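Local atomic coordinates of 6-phospho-beta-d glycosidase (Streptococcus pyogenes, PDB entry 5FOO), a protein that probably hydrolyses 6-phospho-beta-glucosides, as a family 1 glycoside hydrolase, and binds the probe 6-phosphocyclophellitol. Residues F8-A13 with K454-H459; W339-E344 with I390-E395; E395-L400 with F411-W416. The protein carries 1 engineered substitution. One frame throughout, in Å; residues are numbered along the deposited sequence.

Interaction 1. Residues F8-A13 with K454-H459; sequences FWWGGA and KKVATH
Trp10 lays one face of its indole flat against Ala457 and Val456, so that a turn of helix meets an aromatic surface broadside. Ala457 CA stands almost squarely over the five-membered ring of Trp10, 3.7 Å from its centroid and only 9° off the normal, a CH-pi contact made by the helix backbone itself. Farther along the indole, Val456 CG1 sits over the six-membered ring of Trp10, 26° from its normal, and comes closest at Trp10 CH2, 3.7 Å away. The side chains of Trp10 and Val456 cross at about a right angle, and the valine presents a single methyl, the one anti to its own backbone N (chi1 174°). Near the root of the tryptophan, Trp10 CB and Ala457 CB pack at 3.7 Å.

Strand 9-13 is the first of the eight parallel strands of a TIM barrel, and helix 448-459 is the last helix of the chain; the pairing therefore joins the first barrel strand to that final helix, on the outside of the barrel. The indole is covered from its other face too, where Phe8 CD2 lies 3.5 Å above the plane near the rim, and Phe4 meets it edge-to-face. Rotation of the ring is further restrained by a hydrogen bond from Trp10 NE1 to Asn460 OD1, a residue just past the helical segment.

Interaction 2. Residues W339-E344 with I390-E395; sequences WEIYPE and IQFLKE
A two-stranded antiparallel hairpin, 332-334 with 339-341, leans on helix 387-405 of the barrel through Ile341 and, just beyond the strand, Pro343. The first point of contact is slight and apolar: Ile341 CD1 reaches Phe392 CD2 at 4.1 Å, coming to the edge of the ring and near its plane instead of over a face. Phe392 has its CG anti to the backbone N (chi1 179°), which carries the ring out toward the hairpin. The same ring is stacked with that of His396, one helical turn on.

Pro343 and Glu395 form the second point. Pro343 CG lies 3.5 Å from Glu395 OE1 and 3.9 Å from Glu395 CB, while Pro343 CB approaches the helix backbone at Glu395 O, also at 3.9 Å. The pyrrolidine thus spans the glutamate side chain from CB to OE1, with its own CB against the backbone carbonyl, an apolar ring beside a polar chain, with no hydrogen bond crossing between the segments.

What steadies the carboxylate is a pair of polar partners, one for each oxygen. Gln391 NE2 donates to the anti lone pair of Glu395 OE2 at 2.8 Å, nearly straight at 171°, with the acceptor in the amide plane of the glutamine. Glu395 OE1 makes a salt bridge to Arg332, on the other strand of the hairpin, whose backbone is also bonded to Ile341; the charge would be expected to keep the glutamate ionised. Trp339, at the start of Ile341's strand, 339-341, touches 6-phosphocyclophellitol, as befits a family 1 glycosidase, a TIM barrel whose ligand pocket is lined by residues of the strand ends and of the loops that follow them.

Interaction 3. Residues E395-L400 with F411-W416; sequences EHLTYL and FGYHVW. With JAZ (6-phosphocyclophellitol), chain G.
Leu400 N donates to His396 O at 2.9 Å, an ordinary bond of the turn of helix 387-405 from which both Leu397 and Leu400 meet Tyr413. Of the two leucines, Leu397 makes the closer approach: its CD2 is centred over one face of the Tyr413 ring, 3.8 Å from the centroid and 13° off the normal, a CH-pi contact. The rest of the isobutyl group is used as well, for Leu397 CG lies toward Tyr413 CE2 and CZ, and Leu397 CD1 runs along the CE2 side, 3.8 Å from Tyr413 CE2. Leu400 CD2 meets the same ring obliquely at the other end, 4.1 Å from Tyr413 CD1.

The tyrosine points out from the strand, with CG anti to its backbone N (chi1 178°), and its ring reaches into the layer between strand and helix. Its phenol oxygen is buried but not left without a partner, since Tyr413 OH is hydrogen-bonded to Asn367 OD1, at the end of neighbouring strand 362-367. Trp10 of strand 9-13 also touches this tyrosine.

Three residues on, Trp416 turns to the ligand. One face of its indole lies against the carbocycle of 6-phosphocyclophellitol, with ligand C3 and Trp416 CZ2 at 3.4 Å, near the rim of the ring system. Trp416 NE1 comes within 3.3 Å of ligand O15, while the ligand is hydrogen-bonded to Gln18, His119 and Lys337, among others. Helix and strand run nearly antiparallel, at 168° with axes 10.7 Å apart, the relation expected of a strand and the helix preceding it in the beta-alpha succession of a TIM barrel, here with Trp416 against the ligand at the strand's C-terminal end, where the active site of a family 1 barrel lies.

In the fold
The three contacts lie on one flank of a single TIM barrel, and interaction 3 lies between the other two, touching both. Interactions 1 and 3 have centres about 10 Å apart and join directly, because strands 9-13 and 410-416 are neighbours that close the barrel through backbone bonds such as Trp9 O to Tyr413 N, 2.9 Å. Interactions 2 and 3, also about 10 Å apart between centres, share Glu395 and helix 387-405. Interactions 1 and 2 do not touch; their centres are about 17 Å apart. Along the chain, interaction 2 closes before interaction 3 opens, and both are nested within the long loop closed by interaction 1. Helix 387-405 thus links the barrel's closing seam to the pocket-lining hairpin.

Interaction 1. Residues F8-A13 with K454-H459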
# COMPACT_ATOMS: atom_id res chain seq x y z
N PHE A 8 -2.24 -1.68 -20.78
CA PHE A 8 -2.76 -1.61 -19.43
C PHE A 8 -2.19 -2.73 -18.57
O PHE A 8 -2.11 -3.93 -19.00
CB PHE A 8 -4.28 -1.66 -19.47
CG PHE A 8 -4.98 -1.04 -18.28
CD1 PHE A 8 -5.04 0.35 -18.13
CD2 PHE A 8 -5.61 -1.84 -17.35
CE1 PHE A 8 -5.76 0.94 -17.08
CE2 PHE A 8 -6.30 -1.27 -16.28
CZ PHE A 8 -6.37 0.11 -16.15
N TRP A 9 -1.82 -2.37 -17.35
CA TRP A 9 -1.28 -3.37 -16.42
C TRP A 9 -2.44 -4.15 -15.78
O TRP A 9 -3.38 -3.55 -15.27
CB TRP A 9 -0.49 -2.72 -15.29
CG TRP A 9 0.75 -2.04 -15.63
CD1 TRP A 9 1.23 -1.70 -16.92
CD2 TRP A 9 1.70 -1.52 -14.69
NE1 TRP A 9 2.46 -1.09 -16.79
CE2 TRP A 9 2.76 -0.92 -15.45
CE3 TRP A 9 1.75 -1.47 -13.28
CZ2 TRP A 9 3.89 -0.32 -14.84
CZ3 TRP A 9 2.86 -0.86 -12.67
CH2 TRP A 9 3.91 -0.25 -13.46
N TRP A 10 -2.33 -5.49 -15.79
CA TRP A 10 -3.26 -6.32 -15.14
C TRP A 10 -2.51 -7.30 -14.28
O TRP A 10 -1.59 -8.01 -14.72
CB TRP A 10 -4.08 -7.10 -16.13
CG TRP A 10 -4.92 -6.34 -17.07
CD1 TRP A 10 -4.73 -6.24 -18.44
CD2 TRP A 10 -6.22 -5.76 -16.81
NE1 TRP A 10 -5.76 -5.53 -18.99
CE2 TRP A 10 -6.69 -5.24 -18.02
CE3 TRP A 10 -6.96 -5.53 -15.66
CZ2 TRP A 10 -7.89 -4.54 -18.10
CZ3 TRP A 10 -8.14 -4.86 -15.77
CH2 TRP A 10 -8.59 -4.37 -16.98
N GLY A 11 -2.91 -7.36 -13.02
CA GLY A 11 -2.26 -8.29 -12.10
C GLY A 11 -2.76 -8.02 -10.71
O GLY A 11 -3.85 -7.48 -10.52
N GLY A 12 -1.97 -8.40 -9.73
CA GLY A 12 -2.33 -8.13 -8.38
C GLY A 12 -1.13 -7.81 -7.57
O GLY A 12 -0.00 -7.88 -8.07
N ALA A 13 -1.43 -7.39 -6.35
CA ALA A 13 -0.52 -6.88 -5.40
C ALA A 13 -0.50 -7.72 -4.09
O ALA A 13 -1.55 -8.20 -3.61
CB ALA A 13 -0.92 -5.47 -5.08
N LYS A 454 -8.87 -13.48 -15.47
CA LYS A 454 -8.08 -13.97 -16.60
C LYS A 454 -8.63 -13.51 -17.94
O LYS A 454 -7.88 -13.05 -18.80
CB LYS A 454 -7.96 -15.50 -16.58
CG LYS A 454 -7.17 -16.10 -17.74
CD LYS A 454 -7.44 -17.60 -17.93
CE LYS A 454 -6.70 -18.11 -19.17
NZ LYS A 454 -6.55 -19.58 -19.08
N LYS A 455 -9.94 -13.65 -18.09
CA LYS A 455 -10.66 -13.18 -19.24
C LYS A 455 -10.52 -11.69 -19.47
O LYS A 455 -10.26 -11.24 -20.58
CB LYS A 455 -12.15 -13.55 -19.12
CG LYS A 455 -12.88 -13.39 -20.44
CD LYS A 455 -14.31 -13.87 -20.33
CE LYS A 455 -15.03 -13.66 -21.66
NZ LYS A 455 -16.33 -14.40 -21.70
N VAL A 456 -10.80 -10.91 -18.43
CA VAL A 456 -10.65 -9.48 -18.47
C VAL A 456 -9.21 -9.03 -18.88
O VAL A 456 -9.05 -8.17 -19.71
CB VAL A 456 -10.99 -8.84 -17.11
CG1 VAL A 456 -10.69 -7.37 -17.12
CG2 VAL A 456 -12.47 -9.06 -16.75
N ALA A 457 -8.19 -9.61 -18.27
CA ALA A 457 -6.83 -9.23 -18.52
C ALA A 457 -6.44 -9.63 -19.95
O ALA A 457 -5.79 -8.88 -20.58
CB ALA A 457 -5.90 -9.94 -17.57
N THR A 458 -6.83 -10.83 -20.38
CA THR A 458 -6.43 -11.37 -21.68
C THR A 458 -7.15 -10.64 -22.79
O THR A 458 -6.54 -10.32 -23.76
CB THR A 458 -6.75 -12.88 -21.75
OG1 THR A 458 -6.00 -13.52 -20.72
CG2 THR A 458 -6.39 -13.50 -23.07
N HIS A 459 -8.43 -10.38 -22.66
CA HIS A 459 -9.14 -9.65 -23.70
C HIS A 459 -9.02 -8.13 -23.58
O HIS A 459 -9.47 -7.40 -24.47
CB HIS A 459 -10.58 -10.10 -23.78
CG HIS A 459 -10.71 -11.54 -24.16
ND1 HIS A 459 -11.87 -12.27 -23.96
CD2 HIS A 459 -9.83 -12.39 -24.75
CE1 HIS A 459 -11.69 -13.50 -24.40
NE2 HIS A 459 -10.46 -13.59 -24.90

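Interaction 2. Residues W339-E344 with I390-E395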
# COMPACT_ATOMS: atom_id res chain seq x y z
N TRP A 339 -17.18 -2.84 6.39
CA TRP A 339 -16.81 -1.77 5.48
C TRP A 339 -17.89 -1.46 4.47
O TRP A 339 -18.46 -2.36 3.83
CB TRP A 339 -15.55 -2.14 4.71
CG TRP A 339 -14.28 -2.03 5.51
CD1 TRP A 339 -14.15 -1.59 6.78
CD2 TRP A 339 -12.94 -2.37 5.08
NE1 TRP A 339 -12.84 -1.63 7.17
CE2 TRP A 339 -12.08 -2.09 6.14
CE3 TRP A 339 -12.40 -2.89 3.89
CZ2 TRP A 339 -10.69 -2.33 6.07
CZ3 TRP A 339 -11.08 -3.11 3.82
CH2 TRP A 339 -10.22 -2.82 4.90
N GLU A 340 -18.11 -0.17 4.28
CA GLU A 340 -18.97 0.32 3.18
C GLU A 340 -18.33 -0.09 1.80
O GLU A 340 -17.11 -0.08 1.62
CB GLU A 340 -19.08 1.83 3.25
CG GLU A 340 -20.04 2.39 2.21
CD GLU A 340 -20.30 3.85 2.30
OE1 GLU A 340 -19.76 4.56 3.21
OE2 GLU A 340 -21.06 4.32 1.44
N ILE A 341 -19.20 -0.42 0.86
CA ILE A 341 -18.85 -0.62 -0.52
C ILE A 341 -19.46 0.57 -1.32
O ILE A 341 -20.71 0.81 -1.32
CB ILE A 341 -19.42 -1.95 -0.99
CG1 ILE A 341 -18.72 -3.08 -0.16
CG2 ILE A 341 -19.34 -2.12 -2.55
CD1 ILE A 341 -19.18 -4.48 -0.54
N TYR A 342 -18.56 1.34 -1.98
CA TYR A 342 -18.94 2.51 -2.77
C TYR A 342 -17.94 2.69 -3.98
O TYR A 342 -17.03 3.51 -3.92
CB TYR A 342 -18.95 3.76 -1.84
CG TYR A 342 -19.63 4.91 -2.47
CD1 TYR A 342 -21.02 4.89 -2.70
CD2 TYR A 342 -18.89 6.00 -2.91
CE1 TYR A 342 -21.65 5.97 -3.33
CE2 TYR A 342 -19.51 7.08 -3.47
CZ TYR A 342 -20.87 7.04 -3.72
OH TYR A 342 -21.37 8.11 -4.39
N PRO A 343 -18.08 1.88 -5.04
CA PRO A 343 -17.14 1.91 -6.20
C PRO A 343 -17.06 3.23 -6.98
O PRO A 343 -16.08 3.46 -7.69
CB PRO A 343 -17.69 0.77 -7.10
CG PRO A 343 -19.13 0.65 -6.75
CD PRO A 343 -19.16 0.88 -5.25
N GLU A 344 -18.03 4.09 -6.82
CA GLU A 344 -18.05 5.38 -7.45
C GLU A 344 -16.91 6.19 -7.01
O GLU A 344 -16.47 7.08 -7.72
CB GLU A 344 -19.32 6.13 -7.09
CG GLU A 344 -20.58 5.50 -7.64
CD GLU A 344 -21.32 4.50 -6.71
OE1 GLU A 344 -20.68 3.76 -5.89
OE2 GLU A 344 -22.56 4.45 -6.86
N ILE A 390 -16.02 -11.24 -7.86
CA ILE A 390 -16.27 -10.88 -9.27
C ILE A 390 -17.11 -9.63 -9.40
O ILE A 390 -16.69 -8.63 -10.03
CB ILE A 390 -16.92 -12.03 -10.02
CG1 ILE A 390 -15.90 -13.18 -10.11
CG2 ILE A 390 -17.43 -11.57 -11.41
CD1 ILE A 390 -16.44 -14.47 -10.73
N GLN A 391 -18.26 -9.62 -8.72
CA GLN A 391 -19.10 -8.47 -8.73
C GLN A 391 -18.37 -7.23 -8.18
O GLN A 391 -18.37 -6.14 -8.81
CB GLN A 391 -20.33 -8.74 -7.89
CG GLN A 391 -21.34 -7.62 -7.91
CD GLN A 391 -21.92 -7.46 -9.31
OE1 GLN A 391 -22.04 -8.45 -10.07
NE2 GLN A 391 -22.25 -6.21 -9.69
N PHE A 392 -17.76 -7.33 -7.01
CA PHE A 392 -17.02 -6.18 -6.45
C PHE A 392 -15.96 -5.68 -7.46
O PHE A 392 -15.87 -4.49 -7.71
CB PHE A 392 -16.38 -6.58 -5.10
CG PHE A 392 -15.56 -5.51 -4.39
CD1 PHE A 392 -14.24 -5.25 -4.74
CD2 PHE A 392 -16.06 -4.86 -3.24
CE1 PHE A 392 -13.47 -4.31 -4.03
CE2 PHE A 392 -15.30 -3.97 -2.55
CZ PHE A 392 -14.00 -3.69 -2.92
N LEU A 393 -15.10 -6.57 -7.94
CA LEU A 393 -14.01 -6.13 -8.88
C LEU A 393 -14.61 -5.49 -10.13
O LEU A 393 -14.22 -4.40 -10.52
CB LEU A 393 -13.07 -7.28 -9.22
CG LEU A 393 -12.29 -7.87 -8.02
CD1 LEU A 393 -11.46 -9.04 -8.48
CD2 LEU A 393 -11.45 -6.90 -7.23
N LYS A 394 -15.65 -6.12 -10.66
CA LYS A 394 -16.34 -5.65 -11.88
C LYS A 394 -16.87 -4.25 -11.70
O LYS A 394 -16.57 -3.38 -12.53
CB LYS A 394 -17.48 -6.63 -12.25
CG LYS A 394 -18.28 -6.27 -13.47
CD LYS A 394 -18.78 -7.53 -14.18
CE LYS A 394 -19.65 -7.10 -15.37
NZ LYS A 394 -19.85 -8.15 -16.41
N GLU A 395 -17.59 -3.99 -10.62
CA GLU A 395 -18.05 -2.60 -10.36
C GLU A 395 -16.94 -1.57 -10.25
O GLU A 395 -17.10 -0.43 -10.72
CB GLU A 395 -18.94 -2.48 -9.10
CG GLU A 395 -20.28 -3.21 -9.23
CD GLU A 395 -21.06 -3.29 -7.92
OE1 GLU A 395 -20.91 -2.40 -7.04
OE2 GLU A 395 -21.82 -4.28 -7.75

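Interaction 3. Residues E395-L400 with F411-W416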
# COMPACT_ATOMS: atom_id res chain seq x y z
N GLU A 395 -17.59 -3.99 -10.62
CA GLU A 395 -18.05 -2.60 -10.36
C GLU A 395 -16.94 -1.57 -10.25
O GLU A 395 -17.10 -0.43 -10.72
CB GLU A 395 -18.94 -2.48 -9.10
CG GLU A 395 -20.28 -3.21 -9.23
CD GLU A 395 -21.06 -3.29 -7.92
OE1 GLU A 395 -20.91 -2.40 -7.04
OE2 GLU A 395 -21.82 -4.28 -7.75
N HIS A 396 -15.85 -1.91 -9.57
CA HIS A 396 -14.80 -0.90 -9.31
C HIS A 396 -14.09 -0.58 -10.65
O HIS A 396 -13.82 0.60 -10.98
CB HIS A 396 -13.83 -1.37 -8.20
CG HIS A 396 -14.40 -1.21 -6.82
ND1 HIS A 396 -15.35 -2.07 -6.30
CD2 HIS A 396 -14.18 -0.26 -5.87
CE1 HIS A 396 -15.71 -1.65 -5.10
NE2 HIS A 396 -15.03 -0.56 -4.82
N LEU A 397 -13.85 -1.65 -11.39
CA LEU A 397 -13.30 -1.58 -12.75
C LEU A 397 -14.18 -0.82 -13.69
O LEU A 397 -13.65 -0.16 -14.58
CB LEU A 397 -13.04 -2.96 -13.34
CG LEU A 397 -11.66 -3.51 -13.13
CD1 LEU A 397 -11.65 -4.95 -13.55
CD2 LEU A 397 -10.63 -2.76 -13.95
N THR A 398 -15.51 -0.90 -13.52
CA THR A 398 -16.43 -0.15 -14.37
C THR A 398 -16.23 1.33 -14.11
O THR A 398 -16.27 2.17 -15.05
CB THR A 398 -17.88 -0.55 -14.15
OG1 THR A 398 -18.04 -1.94 -14.48
CG2 THR A 398 -18.76 0.23 -15.03
N TYR A 399 -16.03 1.70 -12.84
CA TYR A 399 -15.84 3.10 -12.59
C TYR A 399 -14.43 3.58 -12.94
O TYR A 399 -14.28 4.73 -13.27
CB TYR A 399 -16.20 3.46 -11.17
CG TYR A 399 -17.68 3.56 -10.96
CD1 TYR A 399 -18.36 4.73 -11.28
CD2 TYR A 399 -18.40 2.49 -10.46
CE1 TYR A 399 -19.73 4.83 -11.10
CE2 TYR A 399 -19.76 2.57 -10.27
CZ TYR A 399 -20.42 3.75 -10.58
OH TYR A 399 -21.75 3.83 -10.38
N LEU A 400 -13.43 2.70 -12.90
CA LEU A 400 -12.09 3.04 -13.40
C LEU A 400 -12.17 3.32 -14.90
O LEU A 400 -11.61 4.27 -15.38
CB LEU A 400 -11.11 1.91 -13.13
CG LEU A 400 -9.68 2.27 -13.34
CD1 LEU A 400 -9.24 3.35 -12.36
CD2 LEU A 400 -8.82 1.03 -13.24
N PHE A 411 -3.05 3.80 -15.94
CA PHE A 411 -2.37 2.86 -16.84
C PHE A 411 -2.45 1.45 -16.30
O PHE A 411 -1.84 0.55 -16.87
CB PHE A 411 -0.90 3.29 -17.07
CG PHE A 411 -0.07 3.33 -15.80
CD1 PHE A 411 0.48 2.15 -15.27
CD2 PHE A 411 0.12 4.52 -15.11
CE1 PHE A 411 1.25 2.17 -14.10
CE2 PHE A 411 0.93 4.56 -13.97
CZ PHE A 411 1.49 3.37 -13.46
N GLY A 412 -3.21 1.20 -15.22
CA GLY A 412 -3.27 -0.19 -14.70
C GLY A 412 -4.18 -0.47 -13.51
O GLY A 412 -4.67 0.46 -12.89
N TYR A 413 -4.38 -1.76 -13.21
CA TYR A 413 -5.26 -2.22 -12.14
C TYR A 413 -4.68 -3.49 -11.53
O TYR A 413 -4.40 -4.47 -12.21
CB TYR A 413 -6.61 -2.50 -12.73
CG TYR A 413 -7.63 -3.03 -11.76
CD1 TYR A 413 -8.26 -2.20 -10.83
CD2 TYR A 413 -7.97 -4.35 -11.76
CE1 TYR A 413 -9.21 -2.71 -9.98
CE2 TYR A 413 -8.91 -4.83 -10.92
CZ TYR A 413 -9.52 -4.03 -10.02
OH TYR A 413 -10.45 -4.63 -9.18
N HIS A 414 -4.42 -3.43 -10.24
CA HIS A 414 -3.88 -4.54 -9.50
C HIS A 414 -4.94 -4.93 -8.39
O HIS A 414 -5.32 -4.14 -7.55
CB HIS A 414 -2.51 -4.16 -8.87
CG HIS A 414 -1.32 -4.45 -9.73
ND1 HIS A 414 -0.03 -4.42 -9.24
CD2 HIS A 414 -1.22 -4.82 -11.03
CE1 HIS A 414 0.81 -4.75 -10.20
NE2 HIS A 414 0.11 -5.00 -11.30
N VAL A 415 -5.35 -6.18 -8.41
CA VAL A 415 -6.22 -6.76 -7.43
C VAL A 415 -5.39 -7.06 -6.15
O VAL A 415 -4.35 -7.72 -6.18
CB VAL A 415 -6.85 -8.07 -7.93
CG1 VAL A 415 -7.78 -8.60 -6.83
CG2 VAL A 415 -7.65 -7.86 -9.21
N TRP A 416 -5.89 -6.60 -5.01
CA TRP A 416 -5.46 -7.14 -3.73
C TRP A 416 -6.27 -8.40 -3.34
O TRP A 416 -7.49 -8.25 -3.15
CB TRP A 416 -5.54 -6.12 -2.61
CG TRP A 416 -4.83 -6.68 -1.42
CD1 TRP A 416 -5.36 -7.50 -0.42
CD2 TRP A 416 -3.50 -6.53 -1.14
NE1 TRP A 416 -4.36 -7.88 0.44
CE2 TRP A 416 -3.21 -7.27 0.05
CE3 TRP A 416 -2.48 -5.79 -1.75
CZ2 TRP A 416 -1.96 -7.31 0.60
CZ3 TRP A 416 -1.22 -5.83 -1.20
CH2 TRP A 416 -0.96 -6.56 -0.03
C2 JAZ G . -3.80 -5.17 3.37
C3 JAZ G . -2.68 -4.55 2.51
C4 JAZ G . -2.84 -3.04 2.40
C5 JAZ G . -4.19 -2.65 1.81
C6 JAZ G . -5.32 -3.32 2.56
C7 JAZ G . -5.12 -4.83 2.68
C8 JAZ G . -6.33 -5.53 3.30
O9 JAZ G . -6.47 -5.03 4.62
P10 JAZ G . -7.08 -5.98 5.74
O11 JAZ G . -7.03 -5.15 6.98
O12 JAZ G . -6.44 -7.31 5.73
O13 JAZ G . -8.46 -6.25 5.33
O14 JAZ G . -5.49 -2.70 3.84
O15 JAZ G . -3.68 -6.59 3.41
O16 JAZ G . -1.46 -4.83 3.16
O17 JAZ G . -1.79 -2.49 1.64